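Local atomic coordinates of CurH (PDB entry 3KG7), a protein that probably catalyses the removal of water from 3-hydroxyacyl intermediates, as the dehydratase domain of the CurH module of the curacin polyketide synthase. Residues 57-62 with 232-237; 189-194 with 201-206. All blocks are in the same frame, centred on the assembly; numbering follows the deposited sequence.

Interaction 1 of 2, residues 57-62 with 232-237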
HETATM    1  N   MSE C  57     -12.902   9.900  -8.532  1.00 85.02           N
HETATM    2  CA  MSE C  57     -11.594   9.369  -8.128  1.00 90.33           C
HETATM    3  C   MSE C  57     -11.198   8.140  -8.941  1.00 85.86           C
HETATM    4  O   MSE C  57     -10.063   8.020  -9.403  1.00 83.15           O
HETATM    5  CB  MSE C  57     -11.584   9.032  -6.641  1.00 90.32           C
HETATM    6  CG  MSE C  57     -11.644  10.247  -5.756  1.00 96.32           C
HETATM    7 SE   MSE C  57     -11.666   9.745  -3.882  1.00102.53          SE
HETATM    8  CE  MSE C  57      -9.768   9.435  -3.585  1.00100.12           C
ATOM      9  N   THR C  58     -12.156   7.238  -9.116  1.00 83.73           N
ATOM     10  CA  THR C  58     -11.926   6.008  -9.845  1.00 82.00           C
ATOM     11  C   THR C  58     -11.593   6.319 -11.300  1.00 82.85           C
ATOM     12  O   THR C  58     -10.643   5.745 -11.870  1.00 82.10           O
ATOM     13  CB  THR C  58     -13.133   5.060  -9.752  1.00 81.74           C
ATOM     14  OG1 THR C  58     -13.386   4.741  -8.376  1.00 81.29           O
ATOM     15  CG2 THR C  58     -12.856   3.773 -10.517  1.00 81.79           C
ATOM     16  N   LEU C  59     -12.362   7.238 -11.886  1.00 80.69           N
ATOM     17  CA  LEU C  59     -12.108   7.687 -13.243  1.00 79.97           C
ATOM     18  C   LEU C  59     -10.728   8.318 -13.356  1.00 79.66           C
ATOM     19  O   LEU C  59     -10.065   8.161 -14.374  1.00 79.43           O
ATOM     20  CB  LEU C  59     -13.182   8.659 -13.715  1.00 77.82           C
ATOM     21  CG  LEU C  59     -14.611   8.158 -13.865  1.00 75.91           C
ATOM     22  CD1 LEU C  59     -15.548   9.351 -13.876  1.00 75.76           C
ATOM     23  CD2 LEU C  59     -14.772   7.331 -15.131  1.00 74.09           C
ATOM     24  N   ALA C  60     -10.288   8.998 -12.301  1.00 77.69           N
ATOM     25  CA  ALA C  60      -8.946   9.568 -12.283  1.00 77.05           C
ATOM     26  C   ALA C  60      -7.870   8.489 -12.192  1.00 78.54           C
ATOM     27  O   ALA C  60      -6.775   8.663 -12.729  1.00 80.09           O
ATOM     28  CB  ALA C  60      -8.800  10.579 -11.160  1.00 75.17           C
ATOM     29  N   ALA C  61      -8.188   7.367 -11.547  1.00 78.27           N
ATOM     30  CA  ALA C  61      -7.228   6.273 -11.398  1.00 77.57           C
ATOM     31  C   ALA C  61      -7.020   5.465 -12.687  1.00 78.22           C
ATOM     32  O   ALA C  61      -5.890   5.099 -13.037  1.00 78.50           O
ATOM     33  CB  ALA C  61      -7.635   5.358 -10.262  1.00 75.90           C
ATOM     34  N   VAL C  62      -8.107   5.190 -13.393  1.00 78.20           N
ATOM     35  CA  VAL C  62      -8.047   4.322 -14.573  1.00 77.51           C
ATOM     36  C   VAL C  62      -7.952   5.096 -15.889  1.00 78.26           C
ATOM     37  O   VAL C  62      -7.539   4.528 -16.903  1.00 78.73           O
ATOM     38  CB  VAL C  62      -9.266   3.354 -14.659  1.00 75.95           C
ATOM     39  CG1 VAL C  62      -9.428   2.571 -13.361  1.00 76.00           C
ATOM     40  CG2 VAL C  62     -10.551   4.114 -14.997  1.00 73.58           C
ATOM     41  N   LYS C 232     -26.405   2.887 -11.270  1.00 79.65           N
ATOM     42  CA  LYS C 232     -26.286   1.702 -12.111  1.00 80.76           C
ATOM     43  C   LYS C 232     -25.019   1.757 -12.959  1.00 80.18           C
ATOM     44  O   LYS C 232     -24.181   0.866 -12.872  1.00 79.43           O
ATOM     45  CB  LYS C 232     -27.532   1.548 -12.987  1.00 82.41           C
ATOM     46  CG  LYS C 232     -27.430   0.488 -14.087  1.00 85.45           C
ATOM     47  CD  LYS C 232     -27.714  -0.927 -13.584  1.00 86.55           C
ATOM     48  CE  LYS C 232     -27.496  -1.936 -14.703  1.00 86.71           C
ATOM     49  NZ  LYS C 232     -28.103  -3.250 -14.382  1.00 88.58           N
ATOM     50  N   GLU C 233     -24.881   2.812 -13.757  1.00 80.99           N
ATOM     51  CA  GLU C 233     -23.729   2.967 -14.644  1.00 84.71           C
ATOM     52  C   GLU C 233     -23.356   4.434 -14.802  1.00 84.96           C
ATOM     53  O   GLU C 233     -24.219   5.316 -14.766  1.00 83.95           O
ATOM     54  CB  GLU C 233     -23.993   2.311 -16.014  1.00 87.26           C
ATOM     55  CG  GLU C 233     -22.915   2.568 -17.078  1.00 90.06           C
ATOM     56  CD  GLU C 233     -22.436   1.297 -17.784  1.00 92.93           C
ATOM     57  OE1 GLU C 233     -22.514   0.206 -17.176  1.00 95.18           O
ATOM     58  OE2 GLU C 233     -21.957   1.389 -18.940  1.00 92.82           O
HETATM   59  N   MSE C 234     -22.061   4.680 -14.960  1.00 85.81           N
HETATM   60  CA  MSE C 234     -21.555   6.006 -15.277  1.00 88.09           C
HETATM   61  C   MSE C 234     -20.443   5.857 -16.310  1.00 84.86           C
HETATM   62  O   MSE C 234     -19.464   5.145 -16.091  1.00 84.21           O
HETATM   63  CB  MSE C 234     -21.056   6.723 -14.018  1.00 96.49           C
HETATM   64  CG  MSE C 234     -21.165   8.244 -14.078  1.00102.11           C
HETATM   65 SE   MSE C 234     -19.563   9.138 -14.751  1.00112.97          SE
HETATM   66  CE  MSE C 234     -20.326  10.711 -15.623  1.00103.90           C
ATOM     67  N   THR C 235     -20.616   6.503 -17.456  1.00 82.13           N
ATOM     68  CA  THR C 235     -19.599   6.466 -18.502  1.00 80.55           C
ATOM     69  C   THR C 235     -19.092   7.861 -18.785  1.00 79.79           C
ATOM     70  O   THR C 235     -19.842   8.836 -18.683  1.00 80.45           O
ATOM     71  CB  THR C 235     -20.137   5.906 -19.821  1.00 80.00           C
ATOM     72  OG1 THR C 235     -21.095   6.822 -20.372  1.00 80.02           O
ATOM     73  CG2 THR C 235     -20.774   4.540 -19.604  1.00 80.45           C
ATOM     74  N   LEU C 236     -17.821   7.954 -19.150  1.00 78.07           N
ATOM     75  CA  LEU C 236     -17.249   9.213 -19.588  1.00 77.84           C
ATOM     76  C   LEU C 236     -16.221   8.942 -20.685  1.00 78.73           C
ATOM     77  O   LEU C 236     -15.309   8.129 -20.497  1.00 79.81           O
ATOM     78  CB  LEU C 236     -16.628   9.957 -18.403  1.00 77.57           C
ATOM     79  CG  LEU C 236     -16.045  11.338 -18.711  1.00 77.02           C
ATOM     80  CD1 LEU C 236     -17.131  12.304 -19.197  1.00 75.71           C
ATOM     81  CD2 LEU C 236     -15.309  11.888 -17.505  1.00 75.35           C
ATOM     82  N   SER C 237     -16.381   9.611 -21.827  1.00 78.17           N
ATOM     83  CA  SER C 237     -15.529   9.363 -22.996  1.00 79.24           C
ATOM     84  C   SER C 237     -14.244  10.177 -22.965  1.00 80.14           C
ATOM     85  O   SER C 237     -13.200   9.696 -23.399  1.00 80.59           O
ATOM     86  CB  SER C 237     -16.262   9.658 -24.301  1.00 78.82           C
ATOM     87  OG  SER C 237     -17.517   9.016 -24.334  1.00 83.73           O
TER
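Leu59 meets Met234 and Leu236 through a single methyl, CD1. Its nearer partner is the selenium of Met234, a selenomethionine, with Leu59 CD1 4.1 Å from Met234 SE; Leu236 takes part more loosely, its CD2 standing 4.4 Å from the same Leu59 CD1. The contact is wholly apolar and buried. Leu59 and Met234 meet as crossing chains, at about a right angle, so that the methyl bears on the selenium near the end of the partner chain. That selenium gets there by a bent route: Met234 leaves the strand with CG anti to its backbone N (chi1 -151°), then folds at chi2 and chi3. Leu59, by contrast, points its CB at the strand and has CG beside the backbone N (chi1 -65°), from where CD1 meets the selenium.

Met234 and Leu236 form a pair because alternate residues of a strand face the same way, while the CB of Thr235 between them points off the helix. The domain has the double hotdog fold, in which each half wraps a curved antiparallel sheet round a central helix. The contact joins the two halves: helix 52-62 lies in the first, and strand 225-236 in the second.

Further out, the backbone sets the strand in place. Met234 and Leu236 bond to Val68 and Ala66 of strand 66-73, whereas Glu233 and Thr235 bond to Asn279 and Arg277 of strand 274-286. A classic beta bulge, Lys232 and Glu233 facing Asn279, lies where the strand turns a corner. Leu59 also rests on Ala66 and Val68, so one leucine spans two neighbouring strands, and Ile200 touches it from a loop. Beside Met234 and Leu236 lie Ile278 and Phe275 respectively.

Interaction 2 of 2, residues 189-194 with 201-206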
ATOM      1  N   LYS C 189     -15.176  29.636 -10.039  1.00 81.95           N
ATOM      2  CA  LYS C 189     -13.975  30.466  -9.944  1.00 82.71           C
ATOM      3  C   LYS C 189     -13.147  30.144  -8.692  1.00 81.84           C
ATOM      4  O   LYS C 189     -11.916  30.110  -8.748  1.00 81.33           O
ATOM      5  CB  LYS C 189     -14.359  31.945  -9.979  1.00 84.09           C
ATOM      6  CG  LYS C 189     -13.189  32.914  -9.896  1.00 86.60           C
ATOM      7  CD  LYS C 189     -13.632  34.244  -9.301  1.00 88.43           C
ATOM      8  CE  LYS C 189     -12.447  35.109  -8.937  1.00 88.57           C
ATOM      9  NZ  LYS C 189     -12.852  36.173  -7.990  1.00 88.92           N
ATOM     10  N   ALA C 190     -13.835  29.892  -7.580  1.00 80.44           N
ATOM     11  CA  ALA C 190     -13.190  29.543  -6.318  1.00 80.74           C
ATOM     12  C   ALA C 190     -12.499  28.179  -6.362  1.00 80.31           C
ATOM     13  O   ALA C 190     -11.538  27.939  -5.638  1.00 80.64           O
ATOM     14  CB  ALA C 190     -14.205  29.589  -5.185  1.00 81.51           C
ATOM     15  N   LEU C 191     -12.984  27.302  -7.232  1.00 80.93           N
ATOM     16  CA  LEU C 191     -12.477  25.935  -7.337  1.00 80.35           C
ATOM     17  C   LEU C 191     -11.311  25.783  -8.315  1.00 81.11           C
ATOM     18  O   LEU C 191     -10.460  24.921  -8.126  1.00 81.94           O
ATOM     19  CB  LEU C 191     -13.622  24.994  -7.726  1.00 79.63           C
ATOM     20  CG  LEU C 191     -13.446  23.494  -7.474  1.00 79.61           C
ATOM     21  CD1 LEU C 191     -13.499  23.164  -5.986  1.00 77.07           C
ATOM     22  CD2 LEU C 191     -14.509  22.723  -8.238  1.00 78.84           C
ATOM     23  N   ALA C 192     -11.279  26.629  -9.345  1.00 81.92           N
ATOM     24  CA  ALA C 192     -10.285  26.560 -10.435  1.00 82.47           C
ATOM     25  C   ALA C 192      -8.859  26.108 -10.063  1.00 82.92           C
ATOM     26  O   ALA C 192      -8.279  25.287 -10.767  1.00 83.99           O
ATOM     27  CB  ALA C 192     -10.242  27.887 -11.206  1.00 81.38           C
ATOM     28  N   PHE C 193      -8.309  26.629  -8.964  1.00 83.50           N
ATOM     29  CA  PHE C 193      -6.931  26.327  -8.539  1.00 84.99           C
ATOM     30  C   PHE C 193      -6.722  24.873  -8.136  1.00 85.63           C
ATOM     31  O   PHE C 193      -5.603  24.355  -8.187  1.00 86.12           O
ATOM     32  CB  PHE C 193      -6.528  27.216  -7.358  1.00 86.47           C
ATOM     33  CG  PHE C 193      -5.177  26.876  -6.752  1.00 86.92           C
ATOM     34  CD1 PHE C 193      -4.028  27.552  -7.155  1.00 86.82           C
ATOM     35  CD2 PHE C 193      -5.059  25.890  -5.767  1.00 87.33           C
ATOM     36  CE1 PHE C 193      -2.780  27.255  -6.589  1.00 86.97           C
ATOM     37  CE2 PHE C 193      -3.812  25.577  -5.202  1.00 88.26           C
ATOM     38  CZ  PHE C 193      -2.672  26.269  -5.608  1.00 87.03           C
ATOM     39  N   GLN C 194      -7.794  24.227  -7.706  1.00 86.02           N
ATOM     40  CA  GLN C 194      -7.710  22.881  -7.136  1.00 87.25           C
ATOM     41  C   GLN C 194      -7.712  21.772  -8.182  1.00 88.54           C
ATOM     42  O   GLN C 194      -7.425  20.614  -7.863  1.00 89.33           O
ATOM     43  CB  GLN C 194      -8.857  22.639  -6.146  1.00 86.69           C
ATOM     44  CG  GLN C 194      -8.990  23.723  -5.078  1.00 88.59           C
ATOM     45  CD  GLN C 194      -9.754  23.255  -3.857  1.00 88.96           C
ATOM     46  OE1 GLN C 194      -9.325  22.336  -3.160  1.00 91.42           O
ATOM     47  NE2 GLN C 194     -10.886  23.897  -3.582  1.00 88.34           N
ATOM     48  N   HIS C 201     -13.816  16.577 -11.890  1.00 77.81           N
ATOM     49  CA  HIS C 201     -13.736  16.812 -10.464  1.00 77.19           C
ATOM     50  C   HIS C 201     -15.046  16.428  -9.796  1.00 78.46           C
ATOM     51  O   HIS C 201     -16.114  16.647 -10.377  1.00 80.58           O
ATOM     52  CB  HIS C 201     -13.435  18.278 -10.176  1.00 77.06           C
ATOM     53  CG  HIS C 201     -13.076  18.540  -8.745  1.00 77.23           C
ATOM     54  ND1 HIS C 201     -14.019  18.856  -7.787  1.00 74.35           N
ATOM     55  CD2 HIS C 201     -11.883  18.494  -8.103  1.00 74.11           C
ATOM     56  CE1 HIS C 201     -13.417  19.010  -6.621  1.00 75.24           C
ATOM     57  NE2 HIS C 201     -12.123  18.794  -6.784  1.00 73.35           N
ATOM     58  N   PRO C 202     -14.973  15.867  -8.570  1.00 76.80           N
ATOM     59  CA  PRO C 202     -16.150  15.577  -7.752  1.00 76.89           C
ATOM     60  C   PRO C 202     -17.258  16.630  -7.853  1.00 78.80           C
ATOM     61  O   PRO C 202     -18.408  16.284  -8.113  1.00 81.34           O
ATOM     62  CB  PRO C 202     -15.579  15.565  -6.342  1.00 76.00           C
ATOM     63  CG  PRO C 202     -14.201  15.013  -6.513  1.00 74.55           C
ATOM     64  CD  PRO C 202     -13.731  15.463  -7.880  1.00 75.54           C
ATOM     65  N   VAL C 203     -16.913  17.901  -7.670  1.00 78.66           N
ATOM     66  CA  VAL C 203     -17.897  18.988  -7.746  1.00 77.16           C
ATOM     67  C   VAL C 203     -18.636  19.020  -9.087  1.00 79.30           C
ATOM     68  O   VAL C 203     -19.867  19.097  -9.128  1.00 82.49           O
ATOM     69  CB  VAL C 203     -17.244  20.340  -7.450  1.00 76.13           C
ATOM     70  CG1 VAL C 203     -18.167  21.494  -7.803  1.00 75.02           C
ATOM     71  CG2 VAL C 203     -16.820  20.396  -5.981  1.00 76.07           C
ATOM     72  N   LEU C 204     -17.888  18.932 -10.180  1.00 79.97           N
ATOM     73  CA  LEU C 204     -18.475  18.967 -11.516  1.00 80.65           C
ATOM     74  C   LEU C 204     -19.418  17.798 -11.770  1.00 81.64           C
ATOM     75  O   LEU C 204     -20.476  17.979 -12.378  1.00 82.05           O
ATOM     76  CB  LEU C 204     -17.378  18.988 -12.576  1.00 81.85           C
ATOM     77  CG  LEU C 204     -16.472  20.217 -12.610  1.00 82.36           C
ATOM     78  CD1 LEU C 204     -15.201  19.897 -13.418  1.00 84.34           C
ATOM     79  CD2 LEU C 204     -17.209  21.415 -13.179  1.00 80.79           C
ATOM     80  N   ILE C 205     -19.038  16.601 -11.327  1.00 81.76           N
ATOM     81  CA  ILE C 205     -19.939  15.460 -11.493  1.00 82.42           C
ATOM     82  C   ILE C 205     -21.128  15.596 -10.546  1.00 83.79           C
ATOM     83  O   ILE C 205     -22.245  15.210 -10.894  1.00 86.54           O
ATOM     84  CB  ILE C 205     -19.232  14.052 -11.455  1.00 82.62           C
ATOM     85  CG1 ILE C 205     -20.213  12.952 -11.897  1.00 82.61           C
ATOM     86  CG2 ILE C 205     -18.594  13.758 -10.095  1.00 82.67           C
ATOM     87  CD1 ILE C 205     -19.586  11.574 -12.087  1.00 84.34           C
ATOM     88  N   ASP C 206     -20.912  16.203  -9.382  1.00 83.64           N
ATOM     89  CA  ASP C 206     -22.035  16.433  -8.483  1.00 82.94           C
ATOM     90  C   ASP C 206     -23.043  17.395  -9.062  1.00 82.53           C
ATOM     91  O   ASP C 206     -24.240  17.193  -8.909  1.00 86.24           O
ATOM     92  CB  ASP C 206     -21.627  16.930  -7.107  1.00 84.35           C
ATOM     93  CG  ASP C 206     -22.786  16.884  -6.148  1.00 87.41           C
ATOM     94  OD1 ASP C 206     -23.284  15.761  -5.910  1.00 88.36           O
ATOM     95  OD2 ASP C 206     -23.237  17.958  -5.681  1.00 89.66           O
TER
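The His-Pro-Val-Leu-Ile-Asp run 201-206, which caps and begins helix 202-207, matches the HPxxxD motif of polyketide synthase dehydratases, whose aspartate in relatives usually belongs to the catalytic pair. The loop residue Leu191 packs against the start of this helix. Its CD2 methyl does all the touching: it comes 3.7 Å from Val203 CB, the two side chains reaching tip to tip, and 3.9 Å from His201 ND1, approaching that ring obliquely. With CG anti to the backbone N (chi1 -161°), Leu191 extends from the loop into the angle between ring and valine.

His201 occupies the N-cap position. Its ND1 accepts from the Val203 amide at 3.0 Å, measured from Val203 N to His201 ND1, in a bond of 159° at the hydrogen, with the donor lying 26° out of the imidazole plane. Pro202 CD covers one face of the ring off-centre, and Trp37 stacks with it edge-to-face. Replacing the His201 imidazole with an alanine removes the ring, which would probably leave the Val203 amide without its side-chain acceptor and open a gap beside Leu191 CD2.

Because ND1 is used as an acceptor, a neutral His201 would be expected to carry its proton on NE2, and protonation of ND1 would probably cost the capping bond that ties the ring to the helix start.

How the interactions relate
Helix 202-207 and strand 225-236 follow one another in the chain, and interaction 2 is nested within the loop that interaction 1 closes. Their centres lie 16 Å apart, yet they meet directly: Met234 SE of interaction 1 packs 3.6 Å from Ile205 CD1 of interaction 2. Helix 52-62, itself part of interaction 1, also borders interaction 2, since Pro202 rests on Ser53 and Ala56, and Ile205 on Val52, while Leu59, farther along the same helix, touches Met234 and Leu236. Here, then, side chains from both halves meet in one apolar patch. If Asp206 serves as its counterparts in related dehydratases do, the Met234-Ile205 contact lies one residue before a catalytic group.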